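Local coordinates for protein tail assembly chaperone (Enterobacteria phage HK97, PDB 2OB9) that probably acts as a chaperone in assembly of the phage tail, and shares a spiral structure with highly diverged relatives, at residues D92-E95 with Q96-I100; H105-L108 with L109-L113; L80-T83 with D84-V88. All coordinates share one frame; numbering follows the deposited sequence.

Contact 1: D92-E95 with Q96-I100; sequences DEEE and QVREI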
ATOM      1  N   ASP A  92      -3.959 -18.608 -31.007  1.00 55.47           N
ATOM      2  CA  ASP A  92      -2.871 -19.565 -30.984  1.00 56.84           C
ATOM      3  C   ASP A  92      -1.622 -19.180 -31.783  1.00 57.60           C
ATOM      4  O   ASP A  92      -0.560 -19.765 -31.590  1.00 57.68           O
ATOM      5  CB  ASP A  92      -3.377 -20.959 -31.391  1.00 56.83           C
ATOM      6  CG  ASP A  92      -4.359 -21.538 -30.384  1.00 58.04           C
ATOM      7  OD1 ASP A  92      -4.258 -21.225 -29.171  1.00 59.03           O
ATOM      8  OD2 ASP A  92      -5.240 -22.311 -30.801  1.00 60.30           O
ATOM      9  N   GLU A  93      -1.738 -18.222 -32.694  1.00 58.89           N
ATOM     10  CA  GLU A  93      -0.555 -17.810 -33.455  1.00 60.30           C
ATOM     11  C   GLU A  93      -0.005 -16.460 -33.040  1.00 60.95           C
ATOM     12  O   GLU A  93       0.555 -15.734 -33.853  1.00 61.38           O
ATOM     13  CB  GLU A  93      -0.759 -17.934 -34.981  1.00 60.59           C
ATOM     14  CG  GLU A  93      -1.991 -17.258 -35.588  1.00 61.50           C
ATOM     15  CD  GLU A  93      -2.566 -18.066 -36.776  1.00 59.70           C
ATOM     16  OE1 GLU A  93      -3.782 -18.205 -36.896  1.00 60.34           O
ATOM     17  OE2 GLU A  93      -1.799 -18.569 -37.595  1.00 59.32           O
ATOM     18  N   GLU A  94      -0.138 -16.150 -31.751  1.00 61.86           N
ATOM     19  CA  GLU A  94       0.398 -14.921 -31.181  1.00 63.18           C
ATOM     20  C   GLU A  94       1.889 -14.817 -31.445  1.00 62.11           C
ATOM     21  O   GLU A  94       2.377 -13.817 -31.960  1.00 62.31           O
ATOM     22  CB  GLU A  94       0.131 -14.890 -29.671  1.00 63.96           C
ATOM     23  CG  GLU A  94       0.782 -13.714 -28.901  1.00 64.82           C
ATOM     24  CD  GLU A  94       0.854 -13.995 -27.382  1.00 65.78           C
ATOM     25  OE1 GLU A  94      -0.131 -13.674 -26.668  1.00 67.86           O
ATOM     26  OE2 GLU A  94       1.885 -14.547 -26.917  1.00 66.68           O
ATOM     27  N   GLU A  95       2.586 -15.879 -31.091  1.00 60.93           N
ATOM     28  CA  GLU A  95       4.028 -16.001 -31.209  1.00 60.37           C
ATOM     29  C   GLU A  95       4.545 -15.892 -32.646  1.00 59.55           C
ATOM     30  O   GLU A  95       5.586 -15.279 -32.877  1.00 60.50           O
ATOM     31  CB  GLU A  95       4.445 -17.335 -30.569  1.00 60.39           C
ATOM     32  CG  GLU A  95       3.315 -18.386 -30.663  1.00 60.35           C
ATOM     33  CD  GLU A  95       2.379 -18.470 -29.440  1.00 60.78           C
ATOM     34  OE1 GLU A  95       2.855 -18.604 -28.283  1.00 60.94           O
ATOM     35  OE2 GLU A  95       1.147 -18.464 -29.653  1.00 60.33           O
ATOM     36  N   GLN A  96       3.823 -16.489 -33.596  1.00 57.92           N
ATOM     37  CA  GLN A  96       4.071 -16.313 -35.031  1.00 56.39           C
ATOM     38  C   GLN A  96       3.956 -14.837 -35.433  1.00 54.87           C
ATOM     39  O   GLN A  96       4.777 -14.330 -36.172  1.00 54.85           O
ATOM     40  CB  GLN A  96       3.054 -17.132 -35.849  1.00 56.69           C
ATOM     41  CG  GLN A  96       3.280 -18.667 -35.886  1.00 58.12           C
ATOM     42  CD  GLN A  96       3.260 -19.354 -34.516  1.00 58.01           C
ATOM     43  OE1 GLN A  96       2.311 -19.210 -33.742  1.00 58.50           O
ATOM     44  NE2 GLN A  96       4.315 -20.121 -34.225  1.00 58.96           N
ATOM     45  N   VAL A  97       2.920 -14.159 -34.950  1.00 54.00           N
ATOM     46  CA  VAL A  97       2.682 -12.736 -35.278  1.00 53.24           C
ATOM     47  C   VAL A  97       3.722 -11.814 -34.627  1.00 53.79           C
ATOM     48  O   VAL A  97       4.169 -10.862 -35.236  1.00 52.10           O
ATOM     49  CB  VAL A  97       1.205 -12.284 -34.933  1.00 53.15           C
ATOM     50  CG1 VAL A  97       1.005 -10.788 -35.153  1.00 49.82           C
ATOM     51  CG2 VAL A  97       0.185 -13.092 -35.730  1.00 50.03           C
ATOM     52  N   ARG A  98       4.086 -12.117 -33.384  1.00 55.50           N
ATOM     53  CA  ARG A  98       5.138 -11.404 -32.655  1.00 58.17           C
ATOM     54  C   ARG A  98       6.468 -11.216 -33.423  1.00 58.45           C
ATOM     55  O   ARG A  98       7.070 -10.136 -33.344  1.00 58.24           O
ATOM     56  CB  ARG A  98       5.400 -12.075 -31.292  1.00 58.71           C
ATOM     57  CG  ARG A  98       5.359 -11.111 -30.095  1.00 59.74           C
ATOM     58  CD  ARG A  98       5.928 -11.750 -28.797  1.00 60.85           C
ATOM     59  NE  ARG A  98       4.983 -12.657 -28.145  1.00 64.13           N
ATOM     60  CZ  ARG A  98       5.278 -13.866 -27.674  1.00 64.66           C
ATOM     61  NH1 ARG A  98       6.505 -14.349 -27.770  1.00 66.08           N
ATOM     62  NH2 ARG A  98       4.334 -14.596 -27.098  1.00 64.63           N
ATOM     63  N   GLU A  99       6.915 -12.224 -34.179  1.00 59.08           N
ATOM     64  CA  GLU A  99       8.172 -12.068 -34.935  1.00 59.82           C
ATOM     65  C   GLU A  99       8.137 -11.167 -36.183  1.00 59.73           C
ATOM     66  O   GLU A  99       9.198 -10.682 -36.628  1.00 60.92           O
ATOM     67  CB  GLU A  99       8.869 -13.404 -35.234  1.00 60.29           C
ATOM     68  CG  GLU A  99       8.029 -14.526 -35.773  1.00 60.86           C
ATOM     69  CD  GLU A  99       8.890 -15.706 -36.262  1.00 61.79           C
ATOM     70  OE1 GLU A  99       9.799 -15.483 -37.107  1.00 63.72           O
ATOM     71  OE2 GLU A  99       8.656 -16.853 -35.802  1.00 63.08           O
ATOM     72  N   ILE A 100       6.948 -10.908 -36.720  1.00 58.36           N
ATOM     73  CA  ILE A 100       6.813 -10.037 -37.878  1.00 57.25           C
ATOM     74  C   ILE A 100       6.134  -8.718 -37.564  1.00 56.40           C
ATOM     75  O   ILE A 100       6.046  -7.858 -38.429  1.00 57.05           O
ATOM     76  CB  ILE A 100       6.072 -10.731 -39.121  1.00 57.56           C
ATOM     77  CG1 ILE A 100       4.563 -10.358 -39.250  1.00 57.90           C
ATOM     78  CG2 ILE A 100       6.464 -12.216 -39.299  1.00 58.09           C
ATOM     79  CD1 ILE A 100       3.534 -10.947 -38.316  1.00 55.92           C
TER

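Contact 2: H105-L108 with L109-L113; sequences HSRL and LKQAL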
ATOM      1  N   HIS A 105       1.160  -3.067 -38.546  1.00 51.85           N
ATOM      2  CA  HIS A 105       0.355  -3.743 -37.535  1.00 51.38           C
ATOM      3  C   HIS A 105       0.058  -2.811 -36.368  1.00 51.29           C
ATOM      4  O   HIS A 105      -1.052  -2.741 -35.873  1.00 51.07           O
ATOM      5  CB  HIS A 105       1.077  -4.990 -37.020  1.00 50.14           C
ATOM      6  CG  HIS A 105       1.582  -5.881 -38.112  1.00 52.06           C
ATOM      7  ND1 HIS A 105       2.669  -5.553 -38.890  1.00 51.89           N
ATOM      8  CD2 HIS A 105       1.121  -7.062 -38.583  1.00 51.78           C
ATOM      9  CE1 HIS A 105       2.879  -6.506 -39.772  1.00 52.23           C
ATOM     10  NE2 HIS A 105       1.934  -7.421 -39.626  1.00 53.91           N
ATOM     11  N   SER A 106       1.067  -2.088 -35.940  1.00 51.82           N
ATOM     12  CA  SER A 106       0.929  -1.256 -34.772  1.00 51.84           C
ATOM     13  C   SER A 106       0.072  -0.021 -35.057  1.00 50.93           C
ATOM     14  O   SER A 106      -0.644   0.432 -34.195  1.00 49.26           O
ATOM     15  CB  SER A 106       2.305  -0.930 -34.196  1.00 51.69           C
ATOM     16  OG  SER A 106       2.795   0.302 -34.713  1.00 53.14           O
ATOM     17  N   ARG A 107       0.114   0.471 -36.290  1.00 51.92           N
ATOM     18  CA  ARG A 107      -0.754   1.578 -36.755  1.00 52.96           C
ATOM     19  C   ARG A 107      -2.203   1.090 -36.944  1.00 51.85           C
ATOM     20  O   ARG A 107      -3.146   1.836 -36.755  1.00 51.15           O
ATOM     21  CB  ARG A 107      -0.226   2.118 -38.081  1.00 52.29           C
ATOM     22  CG  ARG A 107      -1.013   3.310 -38.627  1.00 56.52           C
ATOM     23  CD  ARG A 107      -0.622   3.748 -40.086  1.00 57.90           C
ATOM     24  NE  ARG A 107      -0.879   2.738 -41.149  1.00 64.99           N
ATOM     25  CZ  ARG A 107      -2.093   2.422 -41.614  1.00 68.08           C
ATOM     26  NH1 ARG A 107      -3.189   3.001 -41.103  1.00 66.70           N
ATOM     27  NH2 ARG A 107      -2.219   1.521 -42.597  1.00 69.30           N
ATOM     28  N   LEU A 108      -2.370  -0.177 -37.320  1.00 50.99           N
ATOM     29  CA  LEU A 108      -3.708  -0.775 -37.409  1.00 50.54           C
ATOM     30  C   LEU A 108      -4.287  -1.028 -36.010  1.00 50.52           C
ATOM     31  O   LEU A 108      -5.464  -0.773 -35.797  1.00 51.82           O
ATOM     32  CB  LEU A 108      -3.715  -2.064 -38.282  1.00 49.84           C
ATOM     33  CG  LEU A 108      -3.566  -1.862 -39.800  1.00 48.08           C
ATOM     34  CD1 LEU A 108      -3.411  -3.184 -40.508  1.00 45.57           C
ATOM     35  CD2 LEU A 108      -4.762  -1.084 -40.413  1.00 45.11           C
ATOM     36  N   LEU A 109      -3.471  -1.487 -35.060  1.00 49.17           N
ATOM     37  CA  LEU A 109      -3.912  -1.564 -33.685  1.00 48.72           C
ATOM     38  C   LEU A 109      -4.456  -0.222 -33.161  1.00 49.77           C
ATOM     39  O   LEU A 109      -5.556  -0.197 -32.583  1.00 48.65           O
ATOM     40  CB  LEU A 109      -2.826  -2.103 -32.764  1.00 48.10           C
ATOM     41  CG  LEU A 109      -3.095  -2.241 -31.244  1.00 48.43           C
ATOM     42  CD1 LEU A 109      -4.402  -3.015 -30.960  1.00 43.97           C
ATOM     43  CD2 LEU A 109      -1.924  -2.983 -30.566  1.00 48.21           C
ATOM     44  N   LYS A 110      -3.698   0.866 -33.348  1.00 50.12           N
ATOM     45  CA  LYS A 110      -4.118   2.197 -32.897  1.00 52.24           C
ATOM     46  C   LYS A 110      -5.442   2.640 -33.483  1.00 52.82           C
ATOM     47  O   LYS A 110      -6.309   3.087 -32.771  1.00 54.48           O
ATOM     48  CB  LYS A 110      -3.040   3.254 -33.171  1.00 52.53           C
ATOM     49  CG  LYS A 110      -2.005   3.299 -32.067  1.00 56.17           C
ATOM     50  CD  LYS A 110      -0.777   4.049 -32.486  1.00 61.85           C
ATOM     51  CE  LYS A 110       0.332   3.898 -31.447  1.00 65.92           C
ATOM     52  NZ  LYS A 110       0.192   4.869 -30.315  1.00 67.83           N
ATOM     53  N   GLN A 111      -5.572   2.531 -34.796  1.00 54.69           N
ATOM     54  CA  GLN A 111      -6.799   2.804 -35.503  1.00 55.90           C
ATOM     55  C   GLN A 111      -7.948   2.005 -34.856  1.00 55.46           C
ATOM     56  O   GLN A 111      -8.992   2.587 -34.561  1.00 55.89           O
ATOM     57  CB  GLN A 111      -6.605   2.451 -36.976  1.00 55.68           C
ATOM     58  CG  GLN A 111      -7.170   3.448 -37.966  1.00 58.40           C
ATOM     59  CD  GLN A 111      -6.894   3.082 -39.426  1.00 59.11           C
ATOM     60  OE1 GLN A 111      -7.637   3.486 -40.332  1.00 65.70           O
ATOM     61  NE2 GLN A 111      -5.827   2.334 -39.662  1.00 64.01           N
ATOM     62  N   ALA A 112      -7.743   0.705 -34.575  1.00 54.94           N
ATOM     63  CA  ALA A 112      -8.788  -0.112 -33.903  1.00 54.73           C
ATOM     64  C   ALA A 112      -9.180   0.394 -32.495  1.00 54.67           C
ATOM     65  O   ALA A 112     -10.373   0.445 -32.152  1.00 53.75           O
ATOM     66  CB  ALA A 112      -8.403  -1.585 -33.844  1.00 54.13           C
ATOM     67  N   LEU A 113      -8.175   0.754 -31.695  1.00 54.70           N
ATOM     68  CA  LEU A 113      -8.386   1.314 -30.357  1.00 55.51           C
ATOM     69  C   LEU A 113      -9.060   2.693 -30.402  1.00 55.36           C
ATOM     70  O   LEU A 113      -9.713   3.036 -29.463  1.00 55.58           O
ATOM     71  CB  LEU A 113      -7.082   1.346 -29.503  1.00 55.11           C
ATOM     72  CG  LEU A 113      -6.350  -0.005 -29.329  1.00 55.41           C
ATOM     73  CD1 LEU A 113      -5.090   0.106 -28.474  1.00 54.05           C
ATOM     74  CD2 LEU A 113      -7.288  -1.060 -28.804  1.00 52.18           C
TER

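Contact 3: L80-T83 with D84-V88; sequences LCDT and DKQPV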
ATOM      1  N   LEU A  80      -8.084  -7.511 -35.633  1.00 51.36           N
ATOM      2  CA  LEU A  80      -7.912  -7.560 -37.096  1.00 50.86           C
ATOM      3  C   LEU A  80      -8.731  -8.645 -37.743  1.00 51.07           C
ATOM      4  O   LEU A  80      -8.537  -9.827 -37.455  1.00 51.20           O
ATOM      5  CB  LEU A  80      -6.424  -7.766 -37.498  1.00 51.19           C
ATOM      6  CG  LEU A  80      -6.130  -7.697 -39.010  1.00 50.70           C
ATOM      7  CD1 LEU A  80      -6.243  -6.239 -39.491  1.00 50.01           C
ATOM      8  CD2 LEU A  80      -4.753  -8.297 -39.385  1.00 49.77           C
ATOM      9  N   CYS A  81      -9.610  -8.228 -38.658  1.00 51.11           N
ATOM     10  CA  CYS A  81     -10.575  -9.110 -39.297  1.00 51.22           C
ATOM     11  C   CYS A  81     -10.510  -8.935 -40.807  1.00 51.26           C
ATOM     12  O   CYS A  81     -10.065  -7.900 -41.299  1.00 51.38           O
ATOM     13  CB  CYS A  81     -11.996  -8.817 -38.774  1.00 50.55           C
ATOM     14  SG  CYS A  81     -12.285  -9.181 -37.015  1.00 53.22           S
ATOM     15  N   ASP A  82     -10.940  -9.956 -41.536  1.00 51.77           N
ATOM     16  CA  ASP A  82     -11.129  -9.846 -42.975  1.00 52.58           C
ATOM     17  C   ASP A  82     -12.486  -9.178 -43.292  1.00 52.88           C
ATOM     18  O   ASP A  82     -13.243  -8.879 -42.383  1.00 53.21           O
ATOM     19  CB  ASP A  82     -10.951 -11.211 -43.661  1.00 52.76           C
ATOM     20  CG  ASP A  82     -12.074 -12.215 -43.345  1.00 52.36           C
ATOM     21  OD1 ASP A  82     -13.159 -11.836 -42.919  1.00 54.39           O
ATOM     22  OD2 ASP A  82     -11.871 -13.422 -43.546  1.00 56.86           O
ATOM     23  N   THR A  83     -12.796  -8.956 -44.563  1.00 53.70           N
ATOM     24  CA  THR A  83     -14.035  -8.249 -44.933  1.00 55.14           C
ATOM     25  C   THR A  83     -15.330  -9.059 -44.691  1.00 55.81           C
ATOM     26  O   THR A  83     -16.415  -8.486 -44.599  1.00 55.86           O
ATOM     27  CB  THR A  83     -13.982  -7.698 -46.382  1.00 54.73           C
ATOM     28  OG1 THR A  83     -13.712  -8.774 -47.291  1.00 55.71           O
ATOM     29  CG2 THR A  83     -12.882  -6.619 -46.505  1.00 53.23           C
ATOM     30  N   ASP A  84     -15.205 -10.381 -44.570  1.00 56.93           N
ATOM     31  CA  ASP A  84     -16.318 -11.218 -44.139  1.00 58.53           C
ATOM     32  C   ASP A  84     -16.412 -11.267 -42.622  1.00 59.01           C
ATOM     33  O   ASP A  84     -17.069 -12.146 -42.062  1.00 60.68           O
ATOM     34  CB  ASP A  84     -16.191 -12.636 -44.710  1.00 59.09           C
ATOM     35  CG  ASP A  84     -16.077 -12.643 -46.227  1.00 61.30           C
ATOM     36  OD1 ASP A  84     -16.928 -12.023 -46.899  1.00 65.00           O
ATOM     37  OD2 ASP A  84     -15.134 -13.267 -46.753  1.00 64.16           O
ATOM     38  N   LYS A  85     -15.741 -10.328 -41.964  1.00 58.94           N
ATOM     39  CA  LYS A  85     -15.840 -10.106 -40.512  1.00 59.16           C
ATOM     40  C   LYS A  85     -15.376 -11.324 -39.709  1.00 58.61           C
ATOM     41  O   LYS A  85     -15.802 -11.569 -38.577  1.00 58.80           O
ATOM     42  CB  LYS A  85     -17.222  -9.547 -40.107  1.00 59.49           C
ATOM     43  CG  LYS A  85     -17.638  -8.342 -40.999  1.00 58.75           C
ATOM     44  CD  LYS A  85     -18.742  -7.499 -40.415  1.00 60.61           C
ATOM     45  CE  LYS A  85     -19.430  -6.578 -41.477  1.00 64.33           C
ATOM     46  NZ  LYS A  85     -18.581  -6.187 -42.726  1.00 66.08           N
ATOM     47  N   GLN A  86     -14.431 -12.032 -40.322  1.00 57.45           N
ATOM     48  CA  GLN A  86     -13.731 -13.169 -39.744  1.00 56.49           C
ATOM     49  C   GLN A  86     -12.308 -12.802 -39.276  1.00 55.29           C
ATOM     50  O   GLN A  86     -11.625 -12.025 -39.940  1.00 52.42           O
ATOM     51  CB  GLN A  86     -13.650 -14.258 -40.804  1.00 56.71           C
ATOM     52  CG  GLN A  86     -15.022 -14.764 -41.191  1.00 59.90           C
ATOM     53  CD  GLN A  86     -15.563 -15.680 -40.129  1.00 63.07           C
ATOM     54  OE1 GLN A  86     -14.957 -16.730 -39.834  1.00 67.44           O
ATOM     55  NE2 GLN A  86     -16.671 -15.298 -39.526  1.00 61.19           N
ATOM     56  N   PRO A  87     -11.864 -13.386 -38.137  1.00 55.34           N
ATOM     57  CA  PRO A  87     -10.492 -13.226 -37.602  1.00 55.28           C
ATOM     58  C   PRO A  87      -9.419 -13.595 -38.624  1.00 54.46           C
ATOM     59  O   PRO A  87      -9.522 -14.633 -39.267  1.00 55.91           O
ATOM     60  CB  PRO A  87     -10.452 -14.249 -36.451  1.00 55.89           C
ATOM     61  CG  PRO A  87     -11.597 -15.325 -36.846  1.00 55.26           C
ATOM     62  CD  PRO A  87     -12.652 -14.306 -37.288  1.00 55.32           C
ATOM     63  N   VAL A  88      -8.395 -12.770 -38.790  1.00 53.82           N
ATOM     64  CA  VAL A  88      -7.259 -13.192 -39.625  1.00 52.50           C
ATOM     65  C   VAL A  88      -6.369 -14.247 -38.908  1.00 52.30           C
ATOM     66  O   VAL A  88      -5.879 -15.208 -39.539  1.00 52.60           O
ATOM     67  CB  VAL A  88      -6.390 -11.977 -40.096  1.00 52.63           C
ATOM     68  CG1 VAL A  88      -5.244 -12.456 -40.994  1.00 51.35           C
ATOM     69  CG2 VAL A  88      -7.231 -10.965 -40.851  1.00 50.28           C
TER

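Contact 1: D92-E95 with Q96-I100
Glu94 and Arg98 form a salt bridge one helical turn apart. OE2 of Glu94 lies 2.5 Å from NH2 of Arg98, shorter than usual and doubtful in its exact value, and sits at the edge of the guanidinium, near its plane. The carboxylate and guanidinium planes are 54° apart. One oxygen meets one terminal nitrogen. Over one face of the guanidinium lies CA of Glu95. OE1 of Glu95 is 4.4 Å from Arg98 NH2, well out of the guanidinium plane, and adds only charge. NE of Arg98 is buried without a partner.

The Glu94 chain starts with CG opposite the backbone N (chi1 174°) and runs on extended, which brings its carboxylate to the guanidinium. OE1, its other oxygen, makes a salt bridge to Arg45. Val73 of helix 61-79 packs on both Glu94 and Arg98.

The backbone beneath is helical. Val97 N donates to Glu93 O at 3.0 Å, and Arg98 N to Glu94 O at 2.8 Å. Glu93 holds the N-cap position, and its OE1 accepts a hydrogen bond from Ser90 N. This is an i to i+4 glutamate-arginine pair in the first turn of the short helix 94-98, set against helix 61-79.

Contact 2: H105-L108 with L109-L113
Arg107 and Gln111 lie side by side on helix 103-113 and point the same way, but no hydrogen bond joins their ends. NH1 of Arg107 is 3.1 Å from NE2 of Gln111, and both are modelled as donors. Two donors facing each other make the modelled rotation of the amide doubtful. The guanidinium and amide planes are 45° apart, and NE2 approaches obliquely. Arg107 finds its acceptor elsewhere: NH2 makes a salt bridge to Glu27. NE2 of Gln111 also lies 3.7 Å from CD2 of Leu108.

Four backbone bonds follow the i to i+4 helical pattern. Leu109 N bonds to His105 O at 2.8 Å, and Lys110 N to Ser106 O at 3.2 Å. Gln111 N reaches Arg107 O at 3.2 Å, the straightest of the four at 170°. Ala112 N follows with Leu108 O at 3.0 Å.

Several side chains are satisfied by a second subunit. NE2 of His105 bonds to the backbone oxygen of Ala11 of that subunit. OG of Ser106 bonds to ND2 of Asn117 of the second subunit, and NZ of Lys110 to the backbone oxygen of Asn118 of the second subunit. Leu108 packs on Val23 and Trp28 of its own chain. Leu109 packs on Leu75 and also on Ala119 of the second subunit.

The helix therefore supplies these backbone bonds itself. Arg107 pairs with Glu27 of its own chain, and His105, Ser106 and Lys110 bond to the second subunit. That chemistry is consistent with a helix serving both the fold and the subunit interface.

Contact 3: L80-T83 with D84-V88
Asp82 and Gln86 are joined by two hydrogen bonds. The backbone N of Asp82 donates to Gln86 O at 2.7 Å, with an N-H...O angle of 164°. The same oxygen takes a CA-H...O contact of 3.2 Å from CA of Cys81. In return, the backbone N of Gln86 donates to OD1 of Asp82 at 2.9 Å. It meets OD1 from above the carboxylate plane, 44° out of it. The carboxylate can turn back over the loop because CG of Asp82 sits between its own backbone N and carbonyl carbon (chi1 69°). The carboxylate is then close to the Gln86 side chain, with OD2 3.4 Å from CB of Gln86.

Two more backbone bonds frame the loop. At its tip, Lys85 N reaches Asp82 O at 2.9 Å, the bond of a type I turn from Asp82 to Lys85. At the open end, Val88 N donates to Leu80 O at 3.2 Å in an almost straight line.

Together these make a 3:5 hairpin, a type I turn with a G1 beta bulge. Lys85, in the left-handed conformation, is the first bulge residue. The chain leaves strand 80-81 and returns beside it, with a single beta bridge between Cys81 and Pro87. Strand 80-81 is an outermost strand of the antiparallel sheet within this chain, and Cys81 is hydrogen-bonded through its backbone to Val34 of strand 31-36.

Apolar contact is concentrated at the open end. CG of Leu80 lies 3.9 Å from CG2 of Val88. Leu80 also packs on Val33, Leu35 and Phe89, and Val88 on Leu7 of a second subunit.

Charge gathers nearer the tip. OD1 of Asp82 and OD2 of Asp84 are 4.5 Å apart, which may be mildly unfavourable, though Asp84 is exposed.

Contact 3 comes first along the chain. It turns back from strand 80-81, just after helix 61-79, and closes the loop at residues 80-88. Contact 1 follows a few residues later as the turn of helix 94-98, and contact 2 last, within helix 103-113. The three are in series; none nests in or crosses another. Contacts 1 and 2 meet where Ile100 O lies 3.7 Å from CE1 of His105. Contacts 2 and 3 meet through CD1 of Leu108 and CD1 of Leu80, 4.3 Å apart, where helix 103-113 packs on strand 80-81. Contacts 1 and 3 are linked through the sequence alone, their centres about 17 Å apart. All three touch a second subunit.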